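PDB 4P5A: thymidylate synthase ThyX from Streptomyces cacaoi subsp. asoensis, which probably catalyses the FAD- and methylenetetrahydrofolate-dependent reductive methylation of dUMP to dTMP, and acts as a UMP/dUMP methylase built as a homotetramer. Local coordinates for residues Y55-R60 and H228-A233; M85-W90 and M187-L192; A111-R116 and P205-E210; T218-A221 and V226-E229. All coordinates share one frame; numbering follows the deposited sequence.

Contact 1: residues Y55-R60 and H228-A233; sequences YLMRSR and HEAFTA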
# COMPACT_ATOMS: atom_id res chain seq x y z
N TYR B 55 -14.85 -21.16 1.50
CA TYR B 55 -14.32 -21.25 0.18
C TYR B 55 -13.34 -20.10 -0.08
O TYR B 55 -12.19 -20.30 -0.54
CB TYR B 55 -15.43 -21.24 -0.88
CG TYR B 55 -14.88 -21.01 -2.28
CD1 TYR B 55 -14.23 -22.05 -3.00
CD2 TYR B 55 -14.98 -19.77 -2.87
CE1 TYR B 55 -13.69 -21.78 -4.32
CE2 TYR B 55 -14.46 -19.49 -4.14
CZ TYR B 55 -13.81 -20.48 -4.86
OH TYR B 55 -13.31 -20.13 -6.12
N LEU B 56 -13.75 -18.87 0.27
CA LEU B 56 -12.78 -17.79 0.01
C LEU B 56 -11.56 -17.95 0.85
O LEU B 56 -10.46 -17.56 0.39
CB LEU B 56 -13.39 -16.39 0.39
CG LEU B 56 -14.67 -16.07 -0.40
CD1 LEU B 56 -15.46 -14.96 0.26
CD2 LEU B 56 -14.40 -15.75 -1.88
N MET B 57 -11.69 -18.43 2.10
CA MET B 57 -10.55 -18.48 3.05
C MET B 57 -9.61 -19.47 2.51
O MET B 57 -8.38 -19.24 2.53
CB MET B 57 -11.06 -18.89 4.45
CG MET B 57 -10.15 -18.80 5.73
SD MET B 57 -9.53 -17.15 6.01
CE MET B 57 -11.10 -16.32 6.58
N ARG B 58 -10.10 -20.61 2.01
CA ARG B 58 -9.13 -21.65 1.61
C ARG B 58 -8.52 -21.43 0.23
O ARG B 58 -7.41 -21.91 -0.03
CB ARG B 58 -9.69 -23.03 1.85
CG ARG B 58 -10.48 -23.53 0.73
CD ARG B 58 -11.09 -24.96 1.05
NE ARG B 58 -11.87 -25.32 -0.13
CZ ARG B 58 -13.21 -25.22 -0.24
NH1 ARG B 58 -13.77 -25.56 -1.41
NH2 ARG B 58 -13.98 -24.83 0.80
N SER B 59 -9.20 -20.64 -0.58
CA SER B 59 -8.77 -20.26 -1.90
C SER B 59 -7.93 -18.94 -1.83
O SER B 59 -7.48 -18.48 -2.87
CB SER B 59 -9.95 -19.98 -2.81
OG SER B 59 -10.69 -21.17 -2.94
N ARG B 60 -7.68 -18.44 -0.62
CA ARG B 60 -6.95 -17.13 -0.42
C ARG B 60 -7.55 -16.06 -1.32
O ARG B 60 -6.81 -15.19 -1.92
CB ARG B 60 -5.45 -17.28 -0.75
CG ARG B 60 -4.75 -18.24 0.18
CD ARG B 60 -3.20 -18.11 -0.04
NE ARG B 60 -2.92 -18.43 -1.45
CZ ARG B 60 -1.66 -18.40 -1.93
NH1 ARG B 60 -1.43 -18.70 -3.21
NH2 ARG B 60 -0.70 -17.98 -1.08
N HIS B 228 -14.22 -15.21 11.57
CA HIS B 228 -13.31 -15.55 12.62
C HIS B 228 -13.19 -17.09 12.76
O HIS B 228 -12.05 -17.64 12.87
CB HIS B 228 -13.76 -14.89 13.89
CG HIS B 228 -12.93 -15.29 15.05
ND1 HIS B 228 -13.28 -16.36 15.81
CD2 HIS B 228 -11.66 -14.93 15.44
CE1 HIS B 228 -12.37 -16.52 16.78
NE2 HIS B 228 -11.37 -15.68 16.56
N GLU B 229 -14.34 -17.82 12.70
CA GLU B 229 -14.23 -19.28 12.75
C GLU B 229 -13.47 -19.85 11.60
O GLU B 229 -12.60 -20.77 11.81
CB GLU B 229 -15.61 -19.98 12.78
CG GLU B 229 -16.29 -19.68 14.06
CD GLU B 229 -15.68 -20.34 15.29
OE1 GLU B 229 -15.90 -21.59 15.42
OE2 GLU B 229 -15.06 -19.60 16.15
N ALA B 230 -13.73 -19.35 10.40
CA ALA B 230 -13.01 -19.85 9.19
C ALA B 230 -11.50 -19.54 9.26
O ALA B 230 -10.67 -20.34 8.86
CB ALA B 230 -13.62 -19.19 7.88
N PHE B 231 -11.14 -18.32 9.72
CA PHE B 231 -9.73 -17.97 9.80
C PHE B 231 -9.00 -18.99 10.66
O PHE B 231 -7.91 -19.43 10.32
CB PHE B 231 -9.67 -16.64 10.53
CG PHE B 231 -8.23 -16.12 10.77
CD1 PHE B 231 -7.84 -15.82 12.11
CD2 PHE B 231 -7.34 -15.92 9.67
CE1 PHE B 231 -6.54 -15.30 12.42
CE2 PHE B 231 -6.03 -15.44 10.00
CZ PHE B 231 -5.64 -15.14 11.31
N THR B 232 -9.58 -19.35 11.81
CA THR B 232 -8.88 -20.32 12.67
C THR B 232 -8.92 -21.72 12.10
O THR B 232 -7.88 -22.42 12.13
CB THR B 232 -9.42 -20.24 14.11
OG1 THR B 232 -8.86 -19.05 14.69
CG2 THR B 232 -8.86 -21.38 15.01
N ALA B 233 -9.99 -22.06 11.45
CA ALA B 233 -10.14 -23.43 10.83
C ALA B 233 -9.09 -23.67 9.78
O ALA B 233 -8.63 -24.85 9.59
CB ALA B 233 -11.47 -23.58 10.19
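Met-57 SD lies at the edge of the Phe-231 ring, close to its plane, which puts the sulfur beside the phenylalanine rather than over its pi face; Phe-231 CA is 3.9 Å from Met-57 SD. The second flat group, the Tyr-55 ring, does not face helix 225-233: one of its faces carries Ser-59 OG, displaced toward the rim, and Arg-58 NH1 sits in plane at its edge. Ser-59 also grips the backbone there, its OG and its N reaching Tyr-55 O from opposite faces of the carbonyl plane. A Schellman motif with positive phi at Arg-60 then ends the helix.

Across the interface, Met-57 does most of the work. With CG anti to the backbone N (chi1 -169°) and two further bends, its chain curls along Ala-230 and Phe-231. Met-57 CG touches Ala-230 O at 3.5 Å, while Met-57 CE comes within 3.7 Å of Phe-231 N and 4.0 Å of Ala-230 CB. The small alanine lets the backbones close in, with Met-57 CA and Ala-230 CA 6.8 Å apart. This is apolar helix-to-helix packing, joining an early helix of the chain, 48-58, to its last, 225-233.

Helix 183-193 backs the joint: Met-187 touches both Met-57 and Phe-231, and Leu-190 meets the Phe-231 ring. Ile-53 of helix 48-58 adds a second contact to Ala-230, and beyond the helix end Arg-60 NH1 bonds to Ser-191 OG of the second subunit.

Contact 2: residues M85-W90 and M187-L192; sequences MRHRTW and MHFLSL. With FAD (flavin-adenine dinucleotide), chain H.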
# COMPACT_ATOMS: atom_id res chain seq x y z
N MET B 85 2.64 -0.38 14.61
CA MET B 85 2.71 0.51 13.44
C MET B 85 3.56 0.06 12.25
O MET B 85 3.62 0.77 11.24
CB MET B 85 3.16 1.85 13.90
CG MET B 85 1.95 2.44 14.77
SD MET B 85 2.26 4.15 15.40
CE MET B 85 2.01 4.87 13.92
N ARG B 86 4.20 -1.08 12.37
CA ARG B 86 4.82 -1.64 11.21
C ARG B 86 3.81 -2.19 10.14
O ARG B 86 4.20 -2.43 8.97
CB ARG B 86 5.75 -2.81 11.56
CG ARG B 86 6.92 -2.33 12.44
CD ARG B 86 7.75 -1.19 11.73
NE ARG B 86 8.30 -1.69 10.41
CZ ARG B 86 9.44 -2.36 10.26
NH1 ARG B 86 9.80 -2.78 9.06
NH2 ARG B 86 10.23 -2.70 11.31
N HIS B 87 2.54 -2.34 10.51
CA HIS B 87 1.60 -2.96 9.57
C HIS B 87 1.03 -1.90 8.65
O HIS B 87 0.15 -1.13 9.04
CB HIS B 87 0.54 -3.70 10.41
CG HIS B 87 1.16 -4.84 11.18
ND1 HIS B 87 1.09 -6.14 10.73
CD2 HIS B 87 1.84 -4.87 12.35
CE1 HIS B 87 1.74 -6.93 11.59
NE2 HIS B 87 2.18 -6.19 12.57
N ARG B 88 1.59 -1.79 7.43
CA ARG B 88 1.38 -0.66 6.55
C ARG B 88 0.01 -0.65 5.91
O ARG B 88 -0.38 0.39 5.33
CB ARG B 88 2.46 -0.76 5.40
CG ARG B 88 3.81 -0.42 5.96
CD ARG B 88 4.87 -0.95 4.87
NE ARG B 88 4.87 -2.42 4.78
CZ ARG B 88 5.75 -3.06 3.97
NH1 ARG B 88 6.58 -2.33 3.16
NH2 ARG B 88 5.78 -4.39 3.96
N THR B 89 -0.72 -1.75 6.05
CA THR B 89 -2.08 -1.76 5.49
C THR B 89 -3.12 -1.14 6.45
O THR B 89 -4.27 -1.11 6.10
CB THR B 89 -2.54 -3.18 5.27
OG1 THR B 89 -2.18 -4.05 6.37
CG2 THR B 89 -1.73 -3.78 4.16
N TRP B 90 -2.69 -0.70 7.63
CA TRP B 90 -3.61 -0.08 8.59
C TRP B 90 -3.50 1.47 8.51
O TRP B 90 -2.59 1.99 7.85
CB TRP B 90 -3.13 -0.46 10.00
CG TRP B 90 -3.40 -1.93 10.37
CD1 TRP B 90 -3.00 -3.07 9.69
CD2 TRP B 90 -4.02 -2.33 11.56
NE1 TRP B 90 -3.40 -4.21 10.45
CE2 TRP B 90 -4.06 -3.74 11.58
CE3 TRP B 90 -4.67 -1.62 12.58
CZ2 TRP B 90 -4.63 -4.48 12.66
CZ3 TRP B 90 -5.27 -2.34 13.69
CH2 TRP B 90 -5.26 -3.79 13.67
N MET B 187 -6.67 -9.88 9.84
CA MET B 187 -6.23 -11.30 9.82
C MET B 187 -4.74 -11.41 9.56
O MET B 187 -4.07 -12.28 10.17
CB MET B 187 -7.08 -12.12 8.76
CG MET B 187 -8.46 -12.42 9.37
SD MET B 187 -9.36 -13.44 8.19
CE MET B 187 -9.96 -12.23 6.92
N HIS B 188 -4.21 -10.55 8.70
CA HIS B 188 -2.73 -10.66 8.42
C HIS B 188 -1.97 -10.27 9.67
O HIS B 188 -0.97 -10.94 10.05
CB HIS B 188 -2.42 -9.75 7.23
CG HIS B 188 -1.01 -9.88 6.75
ND1 HIS B 188 -0.66 -10.72 5.72
CD2 HIS B 188 0.13 -9.30 7.19
CE1 HIS B 188 0.65 -10.64 5.51
NE2 HIS B 188 1.17 -9.85 6.44
N PHE B 189 -2.47 -9.27 10.40
CA PHE B 189 -1.80 -8.85 11.64
C PHE B 189 -1.92 -9.97 12.71
O PHE B 189 -0.93 -10.28 13.36
CB PHE B 189 -2.50 -7.61 12.11
CG PHE B 189 -2.20 -7.18 13.51
CD1 PHE B 189 -3.04 -7.51 14.57
CD2 PHE B 189 -1.07 -6.37 13.78
CE1 PHE B 189 -2.76 -7.07 15.91
CE2 PHE B 189 -0.84 -5.87 15.14
CZ PHE B 189 -1.69 -6.28 16.19
N LEU B 190 -3.08 -10.62 12.79
CA LEU B 190 -3.28 -11.64 13.85
C LEU B 190 -2.34 -12.84 13.53
O LEU B 190 -1.84 -13.46 14.46
CB LEU B 190 -4.73 -12.15 13.93
CG LEU B 190 -5.70 -11.04 14.46
CD1 LEU B 190 -7.07 -11.58 14.38
CD2 LEU B 190 -5.39 -10.65 15.94
N SER B 191 -2.15 -13.17 12.26
CA SER B 191 -1.28 -14.34 11.90
C SER B 191 0.10 -14.07 12.36
O SER B 191 0.81 -14.98 12.77
CB SER B 191 -1.28 -14.55 10.39
OG SER B 191 -0.61 -15.74 10.04
N LEU B 192 0.51 -12.82 12.39
CA LEU B 192 1.95 -12.52 12.76
C LEU B 192 2.11 -12.16 14.26
O LEU B 192 3.16 -12.36 14.85
CB LEU B 192 2.45 -11.29 11.94
CG LEU B 192 2.68 -11.58 10.50
CD1 LEU B 192 2.80 -10.13 9.72
CD2 LEU B 192 3.96 -12.47 10.33
PA FAD H . 2.15 -5.05 6.23
O1A FAD H . 0.80 -4.90 6.80
O2A FAD H . 3.10 -3.97 6.21
O5B FAD H . 2.00 -5.63 4.80
C5B FAD H . 1.10 -6.78 4.54
C4B FAD H . 1.47 -7.46 3.25
O4B FAD H . 1.39 -6.49 2.18
C3B FAD H . 2.90 -7.89 3.23
O3B FAD H . 3.05 -9.20 3.85
C2B FAD H . 3.24 -7.96 1.73
O2B FAD H . 2.54 -9.15 1.20
C1B FAD H . 2.47 -6.72 1.19
N9A FAD H . 3.27 -5.49 1.12
C8A FAD H . 2.94 -4.31 1.68
N7A FAD H . 3.83 -3.37 1.34
C5A FAD H . 4.73 -3.97 0.48
C6A FAD H . 5.89 -3.56 -0.24
N6A FAD H . 6.35 -2.27 -0.22
N1A FAD H . 6.54 -4.51 -0.99
C2A FAD H . 6.09 -5.79 -1.10
N3A FAD H . 4.99 -6.22 -0.43
C4A FAD H . 4.35 -5.33 0.39
N1 FAD H . 11.21 -5.72 11.56
C2 FAD H . 12.46 -5.16 11.48
O2 FAD H . 12.66 -4.04 11.04
N3 FAD H . 13.52 -5.83 12.04
C4 FAD H . 13.34 -7.05 12.68
O4 FAD H . 14.38 -7.62 13.11
C4X FAD H . 12.05 -7.63 12.74
N5 FAD H . 11.81 -8.93 13.25
C5X FAD H . 10.46 -9.35 13.45
C6 FAD H . 10.10 -10.50 14.19
C7 FAD H . 8.76 -10.91 14.34
C7M FAD H . 8.55 -12.18 15.18
C8 FAD H . 7.67 -10.17 13.82
C8M FAD H . 6.18 -10.63 13.93
C9 FAD H . 8.00 -9.00 13.09
C9A FAD H . 9.37 -8.58 12.96
N10 FAD H . 9.69 -7.40 12.22
C10 FAD H . 11.01 -6.94 12.17
C1' FAD H . 8.61 -6.53 11.68
C2' FAD H . 8.31 -7.24 10.29
O2' FAD H . 9.43 -7.16 9.36
C3' FAD H . 7.17 -6.49 9.54
O3' FAD H . 7.41 -5.08 9.40
C4' FAD H . 5.76 -6.65 10.32
O4' FAD H . 5.66 -7.95 10.79
C5' FAD H . 4.61 -6.30 9.33
O5' FAD H . 4.46 -7.43 8.44
P FAD H . 4.13 -7.11 6.89
O1P FAD H . 5.16 -6.25 6.22
O2P FAD H . 3.94 -8.43 6.28
O3P FAD H . 2.77 -6.29 6.95
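The FAD pocket is backed here by an aromatic cluster of His-87, Trp-90 and Phe-189. Phe-189 turns its edge onto the face of His-87, CD2 standing over the centre of the imidazole in a T-shaped pair with planes at 74° and His-87 NE2 3.5 Å from Phe-189 CD2. Trp-90 in turn points an edge at the Phe-189 face, its CZ2 3.7 Å from Phe-189 CG. With Phe-189 CG anti to the backbone N (chi1 167°), the ring drops from helix 183-193 with its edge to His-87 and a face to Trp-90. His-87 NE2 is hydrogen-bonded to Arg-193 NE, and FAD C5' covers the other imidazole face.

Arg-86, His-87 and Arg-88 open the RHRX7S signature of the ThyX family, and the two arginines flanking the buried histidine serve the cofactor. Arg-88 N and Arg-88 NE both donate to FAD O2A, at 2.9 and 2.8 Å, while its NH2 reaches FAD O1P and FAD N7A of the adenine lies over the centre of one guanidinium face. Arg-86 NH2 makes an almost straight bond (174°) to the flavin carbonyl, 2.8 Å from FAD O2. From the helix, His-188 NE2 donates to FAD O2P at 3.1 Å, and Leu-192 CD1 lies 3.4 Å from FAD O5'.

Contact 3: residues A111-R116 and P205-E210; sequences ATRLLR and PQREIE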
# COMPACT_ATOMS: atom_id res chain seq x y z
N ALA B 111 3.22 -9.94 37.14
CA ALA B 111 3.92 -11.09 37.72
C ALA B 111 3.82 -12.35 36.87
O ALA B 111 4.59 -13.26 37.10
CB ALA B 111 3.48 -11.33 39.21
N THR B 112 2.92 -12.42 35.89
CA THR B 112 2.76 -13.62 35.05
C THR B 112 3.69 -13.61 33.82
O THR B 112 3.98 -14.64 33.25
CB THR B 112 1.28 -13.82 34.57
OG1 THR B 112 0.97 -12.84 33.59
CG2 THR B 112 0.33 -13.65 35.69
N ARG B 113 4.15 -12.44 33.42
CA ARG B 113 5.06 -12.34 32.24
C ARG B 113 6.31 -13.25 32.36
O ARG B 113 6.99 -13.31 33.41
CB ARG B 113 5.50 -10.90 32.10
CG ARG B 113 5.19 -10.33 30.67
CD ARG B 113 6.32 -10.66 29.91
NE ARG B 113 6.47 -9.87 28.68
CZ ARG B 113 7.35 -10.26 27.77
NH1 ARG B 113 8.03 -11.36 27.99
NH2 ARG B 113 7.59 -9.57 26.68
N LEU B 114 6.67 -13.89 31.26
CA LEU B 114 7.92 -14.70 31.29
C LEU B 114 9.07 -13.73 31.18
O LEU B 114 9.03 -12.85 30.32
CB LEU B 114 7.94 -15.66 30.11
CG LEU B 114 6.65 -16.50 30.01
CD1 LEU B 114 6.52 -17.24 28.68
CD2 LEU B 114 6.48 -17.47 31.18
N LEU B 115 10.08 -13.85 32.04
CA LEU B 115 11.15 -12.85 32.06
C LEU B 115 12.51 -13.31 31.59
O LEU B 115 13.42 -12.48 31.52
CB LEU B 115 11.28 -12.19 33.44
CG LEU B 115 10.06 -11.44 33.98
CD1 LEU B 115 10.29 -10.96 35.45
CD2 LEU B 115 9.84 -10.22 33.06
N ARG B 116 12.66 -14.61 31.32
CA ARG B 116 13.93 -15.17 30.90
C ARG B 116 13.87 -15.73 29.53
O ARG B 116 12.80 -16.05 29.02
CB ARG B 116 14.39 -16.26 31.86
CG ARG B 116 14.79 -15.67 33.12
CD ARG B 116 15.35 -16.68 34.07
NE ARG B 116 15.86 -15.89 35.19
CZ ARG B 116 17.13 -15.52 35.35
NH1 ARG B 116 18.09 -15.90 34.52
NH2 ARG B 116 17.44 -14.80 36.42
N PRO B 205 5.79 -13.25 18.27
CA PRO B 205 5.79 -11.83 18.63
C PRO B 205 6.06 -11.65 20.12
O PRO B 205 5.79 -12.56 20.98
CB PRO B 205 4.29 -11.47 18.41
CG PRO B 205 3.52 -12.76 18.73
CD PRO B 205 4.44 -13.82 18.09
N GLN B 206 6.48 -10.48 20.47
CA GLN B 206 6.58 -10.08 21.85
C GLN B 206 5.26 -10.17 22.58
O GLN B 206 4.21 -9.83 22.04
CB GLN B 206 7.18 -8.65 21.94
CG GLN B 206 7.39 -8.19 23.41
CD GLN B 206 8.58 -7.26 23.67
OE1 GLN B 206 9.32 -6.96 22.79
NE2 GLN B 206 8.84 -6.92 25.00
N ARG B 207 5.29 -10.59 23.87
CA ARG B 207 4.01 -10.76 24.52
C ARG B 207 3.07 -9.52 24.52
O ARG B 207 1.83 -9.63 24.41
CB ARG B 207 4.33 -11.18 25.99
CG ARG B 207 3.03 -11.34 26.76
CD ARG B 207 2.19 -12.57 26.25
NE ARG B 207 0.95 -12.57 27.08
CZ ARG B 207 -0.28 -12.71 26.61
NH1 ARG B 207 -0.47 -12.96 25.33
NH2 ARG B 207 -1.33 -12.62 27.43
N GLU B 208 3.64 -8.31 24.62
CA GLU B 208 2.80 -7.13 24.75
C GLU B 208 1.99 -6.84 23.48
O GLU B 208 0.77 -6.53 23.54
CB GLU B 208 3.64 -5.90 25.17
CG GLU B 208 4.10 -5.92 26.72
CD GLU B 208 5.26 -6.90 27.00
OE1 GLU B 208 5.39 -7.36 28.17
OE2 GLU B 208 5.96 -7.34 26.07
N ILE B 209 2.62 -6.95 22.30
CA ILE B 209 1.79 -6.82 21.10
C ILE B 209 0.80 -7.94 20.93
O ILE B 209 -0.33 -7.72 20.43
CB ILE B 209 2.68 -6.56 19.78
CG1 ILE B 209 1.77 -6.22 18.57
CG2 ILE B 209 3.46 -7.85 19.47
CD1 ILE B 209 1.09 -4.83 18.78
N GLU B 210 1.16 -9.09 21.48
CA GLU B 210 0.21 -10.21 21.45
C GLU B 210 -1.00 -9.86 22.30
O GLU B 210 -2.11 -10.26 21.96
CB GLU B 210 0.86 -11.50 21.93
CG GLU B 210 -0.12 -12.71 21.77
CD GLU B 210 0.55 -14.01 22.21
OE1 GLU B 210 0.26 -14.96 21.52
OE2 GLU B 210 1.27 -14.09 23.27
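Arg-113 crosses from the loop before strand 116-118 to grip Glu-208 in the first turn of helix 207-223. From CB the chain leaves with CG off any staggered position (chi1 -125°), and a bend at chi2 brings it round toward the helix. CG and CD run past Glu-208 OE1 at van der Waals range. NE is the first donor, 2.8 Å from Glu-208 OE1. CZ has Arg-207 CB over one face of the guanidinium, 3.6 Å away. NH1 turns back to its own loop and bonds Leu-114 O at 2.9 Å. NH2 reaches Glu-208 OE2 at 2.8 Å, nearly straight (169°).

The salt bridge is thus side-on and bidentate, the guanidinium and carboxylate planes only 22° apart. Glu-208 OE2 takes a further bond from Gln-206 NE2 at 3.1 Å, arriving from above the carboxylate plane, and Tyr-107 OH bonds OE1, so both oxygens are held. Arg-113 NH2 has a second anionic mate, Glu-163 of the third subunit. A leucine in place of Arg-113 would probably leave the buried Glu-208 carboxylate without its counter-charge and Glu-163 of the third subunit without this partner.

Gln-206, at the N-cap of helix 207-223, bonds through OE1 to Arg-166 of the third subunit. Phe-79 of helix 78-84 packs against Gln-206 and Glu-208, and Ile-164 of the third subunit against Arg-113 and Glu-208, setting this loop-to-helix bridge at a subunit boundary.

Contact 4: residues T218-A221 and V226-E229; sequences TAWA and VTHE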
# COMPACT_ATOMS: atom_id res chain seq x y z
N THR B 218 -10.75 -10.75 19.90
CA THR B 218 -11.98 -10.99 20.70
C THR B 218 -13.09 -10.02 20.27
O THR B 218 -14.27 -10.46 20.04
CB THR B 218 -11.66 -10.77 22.19
OG1 THR B 218 -10.77 -11.82 22.62
CG2 THR B 218 -13.04 -10.81 23.02
N ALA B 219 -12.75 -8.76 20.05
CA ALA B 219 -13.75 -7.81 19.53
C ALA B 219 -14.22 -8.18 18.12
O ALA B 219 -15.39 -8.18 17.79
CB ALA B 219 -13.23 -6.33 19.56
N TRP B 220 -13.28 -8.46 17.23
CA TRP B 220 -13.61 -8.77 15.85
C TRP B 220 -14.49 -10.06 15.77
O TRP B 220 -15.38 -10.16 14.95
CB TRP B 220 -12.31 -9.01 15.09
CG TRP B 220 -12.45 -9.56 13.68
CD1 TRP B 220 -13.21 -9.07 12.64
CD2 TRP B 220 -11.83 -10.75 13.18
NE1 TRP B 220 -13.01 -9.84 11.52
CE2 TRP B 220 -12.18 -10.88 11.81
CE3 TRP B 220 -10.92 -11.69 13.74
CZ2 TRP B 220 -11.75 -11.96 11.03
CZ3 TRP B 220 -10.48 -12.69 12.97
CH2 TRP B 220 -10.88 -12.83 11.62
N ALA B 221 -14.26 -11.00 16.68
CA ALA B 221 -15.02 -12.31 16.60
C ALA B 221 -16.49 -12.08 16.86
O ALA B 221 -17.35 -12.82 16.32
CB ALA B 221 -14.45 -13.27 17.62
N VAL B 226 -18.44 -15.72 11.61
CA VAL B 226 -18.21 -16.84 10.69
C VAL B 226 -16.78 -16.69 10.10
O VAL B 226 -16.09 -17.70 9.89
CB VAL B 226 -19.27 -16.75 9.54
CG1 VAL B 226 -19.01 -17.79 8.40
CG2 VAL B 226 -20.71 -16.88 10.14
N THR B 227 -16.43 -15.46 9.74
CA THR B 227 -15.05 -15.20 9.27
C THR B 227 -14.02 -15.64 10.32
O THR B 227 -12.95 -16.25 9.98
CB THR B 227 -14.88 -13.69 8.88
OG1 THR B 227 -15.78 -13.43 7.84
CG2 THR B 227 -13.42 -13.50 8.25
N HIS B 228 -14.22 -15.21 11.57
CA HIS B 228 -13.31 -15.55 12.62
C HIS B 228 -13.19 -17.09 12.76
O HIS B 228 -12.05 -17.64 12.87
CB HIS B 228 -13.76 -14.89 13.89
CG HIS B 228 -12.93 -15.29 15.05
ND1 HIS B 228 -13.28 -16.36 15.81
CD2 HIS B 228 -11.66 -14.93 15.44
CE1 HIS B 228 -12.37 -16.52 16.78
NE2 HIS B 228 -11.37 -15.68 16.56
N GLU B 229 -14.34 -17.82 12.70
CA GLU B 229 -14.23 -19.28 12.75
C GLU B 229 -13.47 -19.85 11.60
O GLU B 229 -12.60 -20.77 11.81
CB GLU B 229 -15.61 -19.98 12.78
CG GLU B 229 -16.29 -19.68 14.06
CD GLU B 229 -15.68 -20.34 15.29
OE1 GLU B 229 -15.90 -21.59 15.42
OE2 GLU B 229 -15.06 -19.60 16.15
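Ala-221 CB sits squarely over the centre of the His-228 imidazole, 3.7 Å from the ring centroid, a CH-pi contact only 11° off the ring normal. His-228 meets Trp-220 in two ways. Its CB lies over the indole six-membered ring, 4.2 Å from the centroid, and the imidazole edge points at the same ring in an offset edge-to-face pair with planes at 82°, where His-228 CD2 approaches Trp-220 CZ3 to 3.5 Å. Thr-227 comes at the indole edge instead, its methyl CG2 3.6 Å from Trp-220 CZ2.

The torsions explain the fit: Trp-220 CG is anti to the backbone N (chi1 170°), which swings the indole across to the following helix. Further out, polar partners fix the rest: Glu-217 OE2 bonds His-228 NE2 and helps to hold the turn of the imidazole, while Asp-23 takes Thr-227 OG1 and Val-226 N with its two oxygens. Behind the indole stand Ala-183, Leu-186, Met-187 and Leu-190 of helix 183-193, with Met-70 of strand 69-77. Replacing Trp-220 by an alanine would probably open a gap between helices 183-193, 207-223 and 225-233 and leave His-228 without the aromatic face its CB and edge rest on.

Helices 207-223 and 225-233 follow each other with hardly a break, and the contact is that of two consecutive helices folded against one another at a tight turn, clasped by aromatic and methyl groups near the connection.

In the fold
Contacts 1, 2 and 3 are buried; contact 4 is partly exposed. Contacts 1 and 4 both end on helix 225-233 and are held by apolar or aromatic packing alone. Helix 183-193 joins them to contact 2, since Met-187 touches Met-57, Phe-231, Trp-220 and Thr-227. Contact 2 adds cofactor bonds to its aromatic cluster, while contact 3, on the opening turn of the helix that contact 4 uses near its end, relies on charge. Contacts 2 and 3 also meet, through Phe-189 and Ile-209, and both touch the third subunit, whereas contacts 1 and 2 share the second. No other protein chain touches contact 4.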